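PDB 6LSU: intracellular protein transport protein USO1, which acts as a membrane tether, with a globular head on a long coiled-coil tail, and is required for protein transport from the endoplasmic reticulum to the Golgi. Local coordinates for residues 101-106 with 166-171; 340-345 with 374-379; 412-417 with 514-519; 633-638 with 648-653. All blocks are in the same frame, centred on the assembly; numbering follows the deposited sequence.

Interaction 1 of 4, residues 101-106 with 166-171; sequences LTRGWI and TIQLLE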
loop_
_atom_site.group_PDB
_atom_site.type_symbol
_atom_site.label_atom_id
_atom_site.label_comp_id
_atom_site.label_asym_id
_atom_site.label_seq_id
_atom_site.Cartn_x
_atom_site.Cartn_y
_atom_site.Cartn_z
ATOM N N LEU A 101 3.141 -34.965 -11.507
ATOM C CA LEU A 101 3.120 -33.912 -12.552
ATOM C C LEU A 101 3.316 -32.561 -11.913
ATOM O O LEU A 101 3.347 -31.623 -12.675
ATOM C CB LEU A 101 1.805 -33.984 -13.329
ATOM C CG LEU A 101 1.705 -35.163 -14.275
ATOM C CD1 LEU A 101 1.400 -36.456 -13.517
ATOM C CD2 LEU A 101 0.671 -34.893 -15.322
ATOM N N THR A 102 3.376 -32.500 -10.580
ATOM C CA THR A 102 3.548 -31.287 -9.721
ATOM C C THR A 102 2.632 -30.153 -10.167
ATOM O O THR A 102 3.077 -29.011 -10.128
ATOM C CB THR A 102 5.024 -30.849 -9.688
ATOM O OG1 THR A 102 5.495 -30.694 -11.037
ATOM C CG2 THR A 102 5.880 -31.866 -8.951
ATOM N N ARG A 103 1.384 -30.438 -10.537
ATOM C CA ARG A 103 0.457 -29.387 -11.061
ATOM C C ARG A 103 0.188 -28.335 -9.987
ATOM O O ARG A 103 0.174 -27.176 -10.340
ATOM C CB ARG A 103 -0.794 -30.057 -11.624
ATOM C CG ARG A 103 -0.468 -30.805 -12.909
ATOM C CD ARG A 103 -1.563 -31.728 -13.340
ATOM N NE ARG A 103 -1.487 -32.945 -12.592
ATOM C CZ ARG A 103 -2.354 -33.931 -12.720
ATOM N NH1 ARG A 103 -3.322 -33.793 -13.624
ATOM N NH2 ARG A 103 -2.257 -35.011 -11.934
ATOM N N GLY A 104 0.019 -28.709 -8.718
ATOM C CA GLY A 104 -0.105 -27.767 -7.593
ATOM C C GLY A 104 1.047 -26.790 -7.517
ATOM O O GLY A 104 0.815 -25.566 -7.496
ATOM N N TRP A 105 2.275 -27.283 -7.555
ATOM C CA TRP A 105 3.498 -26.456 -7.677
ATOM C C TRP A 105 3.400 -25.506 -8.894
ATOM O O TRP A 105 3.754 -24.310 -8.794
ATOM C CB TRP A 105 4.721 -27.378 -7.752
ATOM C CG TRP A 105 5.990 -26.588 -7.822
ATOM C CD1 TRP A 105 6.717 -26.092 -6.784
ATOM C CD2 TRP A 105 6.609 -26.126 -9.022
ATOM N NE1 TRP A 105 7.761 -25.358 -7.261
ATOM C CE2 TRP A 105 7.716 -25.350 -8.626
ATOM C CE3 TRP A 105 6.339 -26.301 -10.388
ATOM C CZ2 TRP A 105 8.551 -24.746 -9.546
ATOM C CZ3 TRP A 105 7.160 -25.675 -11.296
ATOM C CH2 TRP A 105 8.251 -24.922 -10.873
ATOM N N ILE A 106 2.920 -25.987 -10.043
ATOM C CA ILE A 106 2.924 -25.161 -11.289
ATOM C C ILE A 106 1.997 -23.975 -11.086
ATOM O O ILE A 106 2.446 -22.818 -11.358
ATOM C CB ILE A 106 2.549 -25.963 -12.528
ATOM C CG1 ILE A 106 3.631 -26.974 -12.890
ATOM C CG2 ILE A 106 2.256 -25.047 -13.699
ATOM C CD1 ILE A 106 3.189 -27.975 -13.952
ATOM N N THR A 166 -1.428 -28.683 -21.833
ATOM C CA THR A 166 -0.656 -27.702 -22.652
ATOM C C THR A 166 -0.467 -26.394 -21.869
ATOM O O THR A 166 0.668 -25.892 -21.792
ATOM C CB THR A 166 -1.347 -27.552 -24.001
ATOM O OG1 THR A 166 -1.351 -28.851 -24.586
ATOM C CG2 THR A 166 -0.662 -26.561 -24.901
ATOM N N ILE A 167 -1.554 -25.867 -21.313
ATOM C CA ILE A 167 -1.572 -24.668 -20.428
ATOM C C ILE A 167 -0.566 -24.903 -19.303
ATOM O O ILE A 167 0.302 -24.072 -19.082
ATOM C CB ILE A 167 -2.974 -24.404 -19.846
ATOM C CG1 ILE A 167 -3.967 -24.002 -20.932
ATOM C CG2 ILE A 167 -2.887 -23.322 -18.792
ATOM C CD1 ILE A 167 -5.382 -23.796 -20.431
ATOM N N GLN A 168 -0.688 -26.040 -18.619
ATOM C CA GLN A 168 0.164 -26.373 -17.456
ATOM C C GLN A 168 1.626 -26.418 -17.891
ATOM O O GLN A 168 2.464 -25.845 -17.126
ATOM C CB GLN A 168 -0.292 -27.682 -16.817
ATOM C CG GLN A 168 -1.625 -27.518 -16.127
ATOM C CD GLN A 168 -2.221 -28.810 -15.600
ATOM O OE1 GLN A 168 -2.175 -29.866 -16.219
ATOM N NE2 GLN A 168 -2.843 -28.706 -14.438
ATOM N N LEU A 169 1.935 -27.021 -19.054
ATOM C CA LEU A 169 3.341 -27.185 -19.509
ATOM C C LEU A 169 3.932 -25.802 -19.778
ATOM O O LEU A 169 5.047 -25.531 -19.310
ATOM C CB LEU A 169 3.422 -28.094 -20.742
ATOM C CG LEU A 169 4.840 -28.454 -21.192
ATOM C CD1 LEU A 169 5.644 -29.077 -20.057
ATOM C CD2 LEU A 169 4.788 -29.386 -22.392
ATOM N N LEU A 170 3.169 -24.944 -20.443
ATOM C CA LEU A 170 3.546 -23.527 -20.691
ATOM C C LEU A 170 3.743 -22.738 -19.398
ATOM O O LEU A 170 4.643 -21.857 -19.386
ATOM C CB LEU A 170 2.450 -22.885 -21.541
ATOM C CG LEU A 170 2.543 -23.309 -23.002
ATOM C CD1 LEU A 170 1.435 -22.658 -23.814
ATOM C CD2 LEU A 170 3.929 -22.959 -23.571
ATOM N N GLU A 171 2.911 -22.984 -18.383
ATOM C CA GLU A 171 3.105 -22.350 -17.058
ATOM C C GLU A 171 4.460 -22.818 -16.508
ATOM O O GLU A 171 5.141 -22.033 -15.909
ATOM C CB GLU A 171 1.993 -22.718 -16.061
ATOM C CG GLU A 171 0.686 -21.982 -16.201
ATOM C CD GLU A 171 -0.319 -22.555 -15.189
ATOM O OE1 GLU A 171 -0.436 -22.003 -14.057
ATOM O OE2 GLU A 171 -0.929 -23.611 -15.475
HETATM O O HOH W 1 -3.882 -31.429 -15.444
#
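Arg103 meets Gln168 through its aliphatic part: CG and CD of the arginine lie against the terminal amide, Arg103 CD coming to 3.5 Å from Gln168 NE2. Guanidinium and amide are turned steeply to each other, their planes 74° apart, and no direct hydrogen bond joins the two groups. A water may link them, accepting from Arg103 NH1 at 3.0 Å at the edge of the guanidinium, in its plane; its contact with Gln168 OE1 is modelled too short and remains doubtful. A turn along each helix, the branch methyl Ile106 CG2 rests on Glu171 CB (3.3 Å) and on the backbone O of Gln168 (3.5 Å). Gln168 spans the gap because its chain runs extended past CG (chi2 174°). Were this glutamine an alanine, Arg103 CG and CD would probably lose the amide packed against them, and a gap would open beside the arginine chain. In the next shell, Asp99 forms a salt bridge with Arg103 NH2, while Ser110 hydrogen-bonds Glu171 OE1; the nearby carboxylate of Glu209 may favour a proton on Glu171. The contact thus seats the start of helix 103-112 on helix 160-174, within a segment assigned to ARM 2, whose other sides pack on helices 78-91, 145-154 and 204-218.

Interaction 2 of 4, residues 340-345 with 374-379; sequences VVLRLA and LEFSKI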
loop_
_atom_site.group_PDB
_atom_site.type_symbol
_atom_site.label_atom_id
_atom_site.label_comp_id
_atom_site.label_asym_id
_atom_site.label_seq_id
_atom_site.Cartn_x
_atom_site.Cartn_y
_atom_site.Cartn_z
ATOM N N VAL A 340 -18.128 4.686 -2.761
ATOM C CA VAL A 340 -18.058 3.253 -2.337
ATOM C C VAL A 340 -16.788 3.020 -1.489
ATOM O O VAL A 340 -16.908 2.309 -0.458
ATOM C CB VAL A 340 -18.144 2.298 -3.531
ATOM C CG1 VAL A 340 -17.981 0.853 -3.065
ATOM C CG2 VAL A 340 -19.485 2.468 -4.225
ATOM N N VAL A 341 -15.620 3.534 -1.892
ATOM C CA VAL A 341 -14.419 3.220 -1.063
ATOM C C VAL A 341 -14.523 3.924 0.314
ATOM O O VAL A 341 -14.077 3.362 1.268
ATOM C CB VAL A 341 -13.068 3.383 -1.801
ATOM C CG1 VAL A 341 -13.143 3.099 -3.282
ATOM C CG2 VAL A 341 -12.383 4.658 -1.509
ATOM N N LEU A 342 -15.140 5.100 0.413
ATOM C CA LEU A 342 -15.317 5.829 1.696
ATOM C C LEU A 342 -16.314 5.100 2.554
ATOM O O LEU A 342 -16.117 5.145 3.759
ATOM C CB LEU A 342 -15.826 7.254 1.471
ATOM C CG LEU A 342 -14.830 8.238 0.869
ATOM C CD1 LEU A 342 -15.518 9.585 0.625
ATOM C CD2 LEU A 342 -13.634 8.391 1.774
ATOM N N ARG A 343 -17.311 4.422 1.975
ATOM C CA ARG A 343 -18.171 3.493 2.760
ATOM C C ARG A 343 -17.308 2.378 3.343
ATOM O O ARG A 343 -17.543 2.050 4.498
ATOM C CB ARG A 343 -19.321 2.923 1.933
ATOM C CG ARG A 343 -20.492 3.882 1.853
ATOM C CD ARG A 343 -21.679 3.249 1.125
ATOM N NE ARG A 343 -22.395 4.300 0.409
ATOM C CZ ARG A 343 -22.525 4.394 -0.912
ATOM N NH1 ARG A 343 -22.055 3.454 -1.716
ATOM N NH2 ARG A 343 -23.147 5.438 -1.426
ATOM N N LEU A 344 -16.388 1.795 2.570
ATOM C CA LEU A 344 -15.507 0.707 3.057
ATOM C C LEU A 344 -14.609 1.254 4.187
ATOM O O LEU A 344 -14.314 0.488 5.127
ATOM C CB LEU A 344 -14.678 0.148 1.897
ATOM C CG LEU A 344 -15.455 -0.667 0.856
ATOM C CD1 LEU A 344 -14.546 -1.051 -0.284
ATOM C CD2 LEU A 344 -16.064 -1.933 1.431
ATOM N N ALA A 345 -14.167 2.516 4.075
ATOM C CA ALA A 345 -13.291 3.135 5.096
ATOM C C ALA A 345 -14.078 3.232 6.430
ATOM O O ALA A 345 -13.495 2.909 7.422
ATOM C CB ALA A 345 -12.742 4.474 4.603
ATOM N N LEU A 374 -13.242 19.561 -3.890
ATOM C CA LEU A 374 -14.519 20.276 -3.649
ATOM C C LEU A 374 -15.699 19.282 -3.611
ATOM O O LEU A 374 -16.607 19.489 -2.847
ATOM C CB LEU A 374 -14.669 21.382 -4.689
ATOM C CG LEU A 374 -13.714 22.548 -4.452
ATOM C CD1 LEU A 374 -13.725 23.477 -5.633
ATOM C CD2 LEU A 374 -14.097 23.318 -3.212
ATOM N N GLU A 375 -15.624 18.135 -4.270
ATOM C CA GLU A 375 -16.747 17.172 -4.201
ATOM C C GLU A 375 -16.699 16.481 -2.840
ATOM O O GLU A 375 -17.780 16.327 -2.186
ATOM C CB GLU A 375 -16.673 16.235 -5.395
ATOM C CG GLU A 375 -17.289 16.876 -6.613
ATOM C CD GLU A 375 -18.802 17.014 -6.500
ATOM O OE1 GLU A 375 -19.320 18.162 -6.293
ATOM O OE2 GLU A 375 -19.470 15.969 -6.612
ATOM N N PHE A 376 -15.467 16.134 -2.439
ATOM C CA PHE A 376 -15.129 15.496 -1.143
ATOM C C PHE A 376 -15.722 16.289 0.022
ATOM O O PHE A 376 -16.366 15.716 0.919
ATOM C CB PHE A 376 -13.613 15.365 -1.013
ATOM C CG PHE A 376 -13.227 14.350 0.027
ATOM C CD1 PHE A 376 -13.322 12.997 -0.254
ATOM C CD2 PHE A 376 -12.817 14.764 1.287
ATOM C CE1 PHE A 376 -12.982 12.068 0.709
ATOM C CE2 PHE A 376 -12.517 13.840 2.261
ATOM C CZ PHE A 376 -12.599 12.497 1.983
ATOM N N SER A 377 -15.531 17.594 0.018
ATOM C CA SER A 377 -16.002 18.488 1.101
ATOM C C SER A 377 -17.518 18.434 1.266
ATOM O O SER A 377 -17.956 18.937 2.244
ATOM C CB SER A 377 -15.622 19.887 0.864
ATOM O OG SER A 377 -16.323 20.313 -0.282
ATOM N N LYS A 378 -18.273 17.830 0.341
ATOM C CA LYS A 378 -19.768 17.788 0.374
ATOM C C LYS A 378 -20.270 16.398 0.723
ATOM O O LYS A 378 -21.504 16.202 0.928
ATOM C CB LYS A 378 -20.342 18.236 -0.962
ATOM C CG LYS A 378 -19.739 19.530 -1.496
ATOM C CD LYS A 378 -20.576 20.170 -2.549
ATOM C CE LYS A 378 -20.520 19.459 -3.879
ATOM N NZ LYS A 378 -20.902 20.380 -4.965
ATOM N N ILE A 379 -19.348 15.448 0.869
ATOM C CA ILE A 379 -19.746 14.059 1.204
ATOM C C ILE A 379 -20.069 13.946 2.706
ATOM O O ILE A 379 -19.274 14.401 3.583
ATOM C CB ILE A 379 -18.679 13.087 0.758
ATOM C CG1 ILE A 379 -18.384 13.294 -0.722
ATOM C CG2 ILE A 379 -19.120 11.690 1.125
ATOM C CD1 ILE A 379 -17.276 12.428 -1.258
#
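Leu342 reaches across to Phe376 and Ile379 at a junction between successive armadillo repeats, with 340-345 in ARM 6 and 374-379 in ARM 7. The backbones stay well apart, 9.4 Å between Leu342 CA and Ile379 CA, so the gap is spanned by side chains alone. Leu342 does most of the bridging: its CG lies opposite the carbonyl carbon (chi1 -71°) and the isobutyl group projects from helix 337-346 with both methyls forward. Phe376 answers with one corner of its ring, CE1, which lies 3.6 Å from Leu342 CD1 and 3.9 Å from Leu342 CD2. The approach to the ring is oblique. Ile379 closes a type I beta turn that starts at Phe376, and this turn brings the two residues to the same leucine. Beyond these three, helix 354-366 backs Leu342 through Ala362, whereas Val404, Val405 and Leu408 of helix 404-414 and the ring of Tyr434 pack on Phe376. Across these two segments the junction is small and wholly apolar, with one leucine serving two partners. Leu342 and Ile379 cross at about a right angle, and their terminal methyls, both CD1, stand 3.8 Å apart.

Interaction 3 of 4, residues 412-417 with 514-519; sequences MLYANS and PFKLFF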
loop_
_atom_site.group_PDB
_atom_site.type_symbol
_atom_site.label_atom_id
_atom_site.label_comp_id
_atom_site.label_asym_id
_atom_site.label_seq_id
_atom_site.Cartn_x
_atom_site.Cartn_y
_atom_site.Cartn_z
ATOM N N MET A 412 -8.744 10.285 13.448
ATOM C CA MET A 412 -7.324 10.666 13.574
ATOM C C MET A 412 -6.995 10.940 15.055
ATOM O O MET A 412 -5.912 10.437 15.517
ATOM C CB MET A 412 -6.991 11.897 12.721
ATOM C CG MET A 412 -5.520 12.032 12.576
ATOM S SD MET A 412 -5.038 13.461 11.629
ATOM C CE MET A 412 -6.064 14.672 12.431
ATOM N N LEU A 413 -7.827 11.743 15.743
ATOM C CA LEU A 413 -7.495 12.357 17.069
ATOM C C LEU A 413 -7.877 11.410 18.205
ATOM O O LEU A 413 -6.983 11.149 19.032
ATOM C CB LEU A 413 -8.262 13.670 17.278
ATOM C CG LEU A 413 -7.873 14.814 16.360
ATOM C CD1 LEU A 413 -8.682 16.048 16.655
ATOM C CD2 LEU A 413 -6.398 15.114 16.484
ATOM N N TYR A 414 -9.142 10.941 18.234
ATOM C CA TYR A 414 -9.751 10.284 19.410
ATOM C C TYR A 414 -10.034 8.793 19.194
ATOM O O TYR A 414 -10.749 8.207 20.064
ATOM C CB TYR A 414 -11.060 10.976 19.821
ATOM C CG TYR A 414 -10.947 12.463 20.002
ATOM C CD1 TYR A 414 -10.363 13.030 21.128
ATOM C CD2 TYR A 414 -11.419 13.313 19.004
ATOM C CE1 TYR A 414 -10.225 14.413 21.246
ATOM C CE2 TYR A 414 -11.293 14.690 19.115
ATOM C CZ TYR A 414 -10.681 15.242 20.233
ATOM O OH TYR A 414 -10.534 16.598 20.300
ATOM N N ALA A 415 -9.571 8.175 18.094
ATOM C CA ALA A 415 -9.949 6.769 17.796
ATOM C C ALA A 415 -8.787 5.863 18.150
ATOM O O ALA A 415 -8.436 4.982 17.306
ATOM C CB ALA A 415 -10.359 6.576 16.362
ATOM N N ASN A 416 -8.218 6.046 19.342
ATOM C CA ASN A 416 -7.318 5.023 19.938
ATOM C C ASN A 416 -8.227 3.950 20.556
ATOM O O ASN A 416 -9.464 4.175 20.659
ATOM C CB ASN A 416 -6.287 5.655 20.874
ATOM C CG ASN A 416 -6.888 6.171 22.163
ATOM O OD1 ASN A 416 -8.104 6.178 22.355
ATOM N ND2 ASN A 416 -6.035 6.596 23.070
ATOM N N SER A 417 -7.665 2.797 20.894
ATOM C CA SER A 417 -8.428 1.606 21.373
ATOM C C SER A 417 -9.187 0.946 20.209
ATOM O O SER A 417 -8.748 -0.130 19.794
ATOM C CB SER A 417 -9.397 1.889 22.536
ATOM O OG SER A 417 -8.947 2.917 23.411
ATOM N N PRO A 514 -1.148 9.894 23.289
ATOM C CA PRO A 514 -0.175 10.923 22.929
ATOM C C PRO A 514 -0.359 11.376 21.467
ATOM O O PRO A 514 -0.301 12.587 21.208
ATOM C CB PRO A 514 1.199 10.262 23.179
ATOM C CG PRO A 514 0.854 8.752 23.199
ATOM C CD PRO A 514 -0.529 8.679 23.800
ATOM N N PHE A 515 -0.632 10.414 20.575
ATOM C CA PHE A 515 -0.645 10.596 19.101
ATOM C C PHE A 515 -1.710 11.636 18.701
ATOM O O PHE A 515 -1.489 12.425 17.735
ATOM C CB PHE A 515 -0.767 9.224 18.428
ATOM C CG PHE A 515 0.595 8.604 18.301
ATOM C CD1 PHE A 515 1.524 9.202 17.492
ATOM C CD2 PHE A 515 0.947 7.485 19.007
ATOM C CE1 PHE A 515 2.792 8.694 17.384
ATOM C CE2 PHE A 515 2.226 6.971 18.895
ATOM C CZ PHE A 515 3.149 7.589 18.099
ATOM N N LYS A 516 -2.798 11.732 19.458
ATOM C CA LYS A 516 -3.745 12.863 19.288
ATOM C C LYS A 516 -2.991 14.197 19.127
ATOM O O LYS A 516 -3.373 15.037 18.269
ATOM C CB LYS A 516 -4.612 13.009 20.522
ATOM C CG LYS A 516 -5.443 14.261 20.548
ATOM C CD LYS A 516 -6.612 14.143 21.476
ATOM C CE LYS A 516 -6.211 14.312 22.929
ATOM N NZ LYS A 516 -7.408 14.133 23.788
ATOM N N LEU A 517 -1.972 14.437 19.952
ATOM C CA LEU A 517 -1.239 15.717 19.869
ATOM C C LEU A 517 -0.312 15.671 18.651
ATOM O O LEU A 517 -0.190 16.634 17.932
ATOM C CB LEU A 517 -0.480 15.910 21.176
ATOM C CG LEU A 517 -0.072 17.324 21.552
ATOM C CD1 LEU A 517 1.354 17.280 22.039
ATOM C CD2 LEU A 517 -0.242 18.320 20.433
ATOM N N PHE A 518 0.285 14.522 18.396
ATOM C CA PHE A 518 1.285 14.321 17.309
ATOM C C PHE A 518 0.653 14.616 15.937
ATOM O O PHE A 518 1.181 15.390 15.147
ATOM C CB PHE A 518 1.859 12.920 17.380
ATOM C CG PHE A 518 2.708 12.625 16.164
ATOM C CD1 PHE A 518 3.979 13.154 16.046
ATOM C CD2 PHE A 518 2.152 11.986 15.062
ATOM C CE1 PHE A 518 4.711 12.955 14.871
ATOM C CE2 PHE A 518 2.877 11.805 13.902
ATOM C CZ PHE A 518 4.161 12.278 13.804
ATOM N N PHE A 519 -0.519 14.042 15.686
ATOM C CA PHE A 519 -1.358 14.312 14.494
ATOM C C PHE A 519 -1.687 15.793 14.404
ATOM O O PHE A 519 -1.339 16.397 13.331
ATOM C CB PHE A 519 -2.539 13.347 14.465
ATOM C CG PHE A 519 -2.131 11.942 14.103
ATOM C CD1 PHE A 519 -1.244 11.709 13.063
ATOM C CD2 PHE A 519 -2.667 10.841 14.781
ATOM C CE1 PHE A 519 -0.844 10.409 12.754
ATOM C CE2 PHE A 519 -2.300 9.534 14.454
ATOM C CZ PHE A 519 -1.368 9.328 13.466
#
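Leu413 and Lys516 bring their backbones to 4.4 Å, measured from Leu413 CA to Lys516 CA, where helix 404-414 ends beside helix 514-528. Lys516 begins by laying CB 3.4 Å from the backbone O of Leu413. Further out, Lys516 CD lies 3.6 Å from Tyr414 CE1, an oblique approach to the phenol ring; there the chain bends (chi3 78°) and turns NZ to a salt bridge with Asp507. On the other flank Leu413 CD2 touches the backbone O of Lys516 at 3.5 Å. Next to Leu413 in the chain, Met412 meets Phe519, one turn beyond Lys516, in a Met-aromatic contact: the sulfur SD of Met412 lies 4.8 Å from the centroid of the Phe519 ring, 40° off its normal, and Met412 CG sits 3.7 Å from Phe519 CG. Two carbonyls near this helix end find donors beyond the two segments, Met412 O with Arg424 NH2 and Leu413 O with Asn513 ND2. The segments, from ARM 7 and ARM 8, therefore touch through carbon, sulfur and carbonyl-oxygen contacts, with no direct hydrogen bond between them, and these polar ends, Lys516 NZ included, are satisfied by residues outside the two segments.

Interaction 4 of 4, residues 633-638 with 648-653; sequences GVAYEF and KEYFEF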
loop_
_atom_site.group_PDB
_atom_site.type_symbol
_atom_site.label_atom_id
_atom_site.label_comp_id
_atom_site.label_asym_id
_atom_site.label_seq_id
_atom_site.Cartn_x
_atom_site.Cartn_y
_atom_site.Cartn_z
ATOM N N GLY A 633 17.504 29.132 20.780
ATOM C CA GLY A 633 18.359 29.476 19.632
ATOM C C GLY A 633 17.547 30.018 18.480
ATOM O O GLY A 633 17.833 31.142 18.049
ATOM N N VAL A 634 16.543 29.263 18.021
ATOM C CA VAL A 634 15.749 29.621 16.810
ATOM C C VAL A 634 15.060 30.944 17.135
ATOM O O VAL A 634 15.123 31.844 16.298
ATOM C CB VAL A 634 14.781 28.489 16.373
ATOM C CG1 VAL A 634 13.676 28.983 15.434
ATOM C CG2 VAL A 634 15.537 27.334 15.731
ATOM N N ALA A 635 14.454 31.053 18.321
ATOM C CA ALA A 635 13.758 32.277 18.787
ATOM C C ALA A 635 14.752 33.435 18.720
ATOM O O ALA A 635 14.346 34.557 18.339
ATOM C CB ALA A 635 13.207 32.106 20.181
ATOM N N TYR A 636 16.027 33.176 19.039
ATOM C CA TYR A 636 17.066 34.227 18.936
ATOM C C TYR A 636 17.180 34.698 17.473
ATOM O O TYR A 636 17.074 35.907 17.228
ATOM C CB TYR A 636 18.407 33.781 19.530
ATOM C CG TYR A 636 19.471 34.778 19.166
ATOM C CD1 TYR A 636 19.302 36.114 19.463
ATOM C CD2 TYR A 636 20.574 34.410 18.441
ATOM C CE1 TYR A 636 20.214 37.069 19.060
ATOM C CE2 TYR A 636 21.500 35.353 18.032
ATOM C CZ TYR A 636 21.323 36.681 18.352
ATOM O OH TYR A 636 22.235 37.606 17.955
ATOM N N GLU A 637 17.354 33.762 16.531
ATOM C CA GLU A 637 17.606 33.994 15.072
ATOM C C GLU A 637 16.543 34.864 14.382
ATOM O O GLU A 637 16.862 35.485 13.350
ATOM C CB GLU A 637 17.610 32.653 14.349
ATOM C CG GLU A 637 17.866 32.777 12.863
ATOM C CD GLU A 637 19.334 32.878 12.499
ATOM O OE1 GLU A 637 19.657 33.603 11.530
ATOM O OE2 GLU A 637 20.144 32.194 13.157
ATOM N N PHE A 638 15.314 34.897 14.883
ATOM C CA PHE A 638 14.235 35.688 14.242
ATOM C C PHE A 638 13.746 36.743 15.236
ATOM O O PHE A 638 12.666 37.319 15.016
ATOM C CB PHE A 638 13.207 34.698 13.672
ATOM C CG PHE A 638 13.834 33.701 12.714
ATOM C CD1 PHE A 638 14.232 34.097 11.444
ATOM C CD2 PHE A 638 14.084 32.390 13.091
ATOM C CE1 PHE A 638 14.836 33.202 10.568
ATOM C CE2 PHE A 638 14.671 31.487 12.207
ATOM C CZ PHE A 638 15.040 31.892 10.940
ATOM N N LYS A 648 19.338 42.046 21.561
ATOM C CA LYS A 648 20.663 42.085 22.251
ATOM C C LYS A 648 20.447 41.664 23.721
ATOM O O LYS A 648 21.294 40.912 24.266
ATOM C CB LYS A 648 21.348 43.449 22.059
ATOM C CG LYS A 648 20.464 44.570 21.500
ATOM C CD LYS A 648 21.102 45.949 21.480
ATOM C CE LYS A 648 20.142 47.055 21.878
ATOM N NZ LYS A 648 20.857 48.304 22.238
ATOM N N GLU A 649 19.318 42.045 24.336
ATOM C CA GLU A 649 19.000 41.623 25.728
ATOM C C GLU A 649 18.807 40.095 25.755
ATOM O O GLU A 649 19.310 39.422 26.683
ATOM C CB GLU A 649 17.776 42.371 26.264
ATOM C CG GLU A 649 17.969 42.849 27.692
ATOM C CD GLU A 649 16.717 43.010 28.540
ATOM O OE1 GLU A 649 15.594 42.816 28.011
ATOM O OE2 GLU A 649 16.874 43.315 29.744
ATOM N N TYR A 650 18.100 39.538 24.768
ATOM C CA TYR A 650 17.779 38.081 24.702
ATOM C C TYR A 650 19.033 37.288 24.321
ATOM O O TYR A 650 19.210 36.186 24.849
ATOM C CB TYR A 650 16.659 37.804 23.703
ATOM C CG TYR A 650 16.314 36.345 23.537
ATOM C CD1 TYR A 650 15.565 35.688 24.490
ATOM C CD2 TYR A 650 16.693 35.635 22.414
ATOM C CE1 TYR A 650 15.215 34.354 24.354
ATOM C CE2 TYR A 650 16.386 34.299 22.281
ATOM C CZ TYR A 650 15.625 33.654 23.240
ATOM O OH TYR A 650 15.306 32.325 23.136
ATOM N N PHE A 651 19.883 37.852 23.473
ATOM C CA PHE A 651 21.209 37.291 23.109
ATOM C C PHE A 651 22.087 37.109 24.344
ATOM O O PHE A 651 22.648 35.998 24.493
ATOM C CB PHE A 651 21.974 38.181 22.127
ATOM C CG PHE A 651 23.342 37.630 21.814
ATOM C CD1 PHE A 651 23.476 36.497 21.034
ATOM C CD2 PHE A 651 24.493 38.227 22.307
ATOM C CE1 PHE A 651 24.731 35.971 20.743
ATOM C CE2 PHE A 651 25.748 37.705 22.019
ATOM C CZ PHE A 651 25.868 36.578 21.237
ATOM N N GLU A 652 22.232 38.173 25.155
ATOM C CA GLU A 652 23.060 38.172 26.401
ATOM C C GLU A 652 22.460 37.127 27.348
ATOM O O GLU A 652 23.195 36.295 27.886
ATOM C CB GLU A 652 23.109 39.555 27.078
ATOM C CG GLU A 652 23.793 40.657 26.271
ATOM C CD GLU A 652 25.317 40.646 26.170
ATOM O OE1 GLU A 652 25.972 39.852 26.870
ATOM O OE2 GLU A 652 25.859 41.440 25.376
ATOM N N PHE A 653 21.141 37.153 27.473
ATOM C CA PHE A 653 20.368 36.289 28.395
ATOM C C PHE A 653 20.599 34.810 28.074
ATOM O O PHE A 653 20.693 34.006 29.012
ATOM C CB PHE A 653 18.898 36.660 28.261
ATOM C CG PHE A 653 17.989 35.949 29.217
ATOM C CD1 PHE A 653 17.550 34.669 28.946
ATOM C CD2 PHE A 653 17.545 36.575 30.366
ATOM C CE1 PHE A 653 16.676 34.034 29.807
ATOM C CE2 PHE A 653 16.670 35.937 31.225
ATOM C CZ PHE A 653 16.241 34.664 30.945
#
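Tyr636 presents one ring face to Phe651, whose CD1 lies 3.4 Å from Tyr636 CZ, and its edge to CD2 of Tyr650. The Tyr636 and Phe651 rings meet at an oblique 42°, centroids 5.2 Å apart. Tyr650 offers its own edge in return: Tyr636 CB lies in the plane of that ring, 3.5 Å from Tyr650 CE2. At the far end, Tyr650 OH comes to 3.6 Å from the methyl CB of Ala635 and hydrogen-bonds the backbone O of Leu632. All three aromatic groups stand opposite their backbone N, chi1 169° for Tyr636. With a leucine in place of Tyr636, the Phe651 ring would probably be left without the face it packs on, and a gap would open there. The contact joins helix 622-637 and the next helix as an antiparallel hairpin, their short segments running at 155°. Its grip is almost wholly apolar, with the phenol hydroxyl of Tyr650 adding a polar anchor to the preceding helix.

In the fold
All four contacts are largely buried, yet they are strung along the elongated head in chain order, from interaction 1 to interaction 4, whose centres lie about 74 Å apart. Interactions 2 and 3 are the nearest neighbours, about 10 Å between nearest atoms, and both involve helix 404-414: it carries a segment of interaction 3 and packs behind interaction 2. Their chemistry differs. Interaction 1 mixes alkyl packing with a possible water link and lies near charged groups; interaction 2 is small and purely apolar; interaction 3 adds sulfur and a lysine paired outside; interaction 4 is aromatic. Interaction 4 joins consecutive helices, whereas interaction 3 bridges 96 intervening residues.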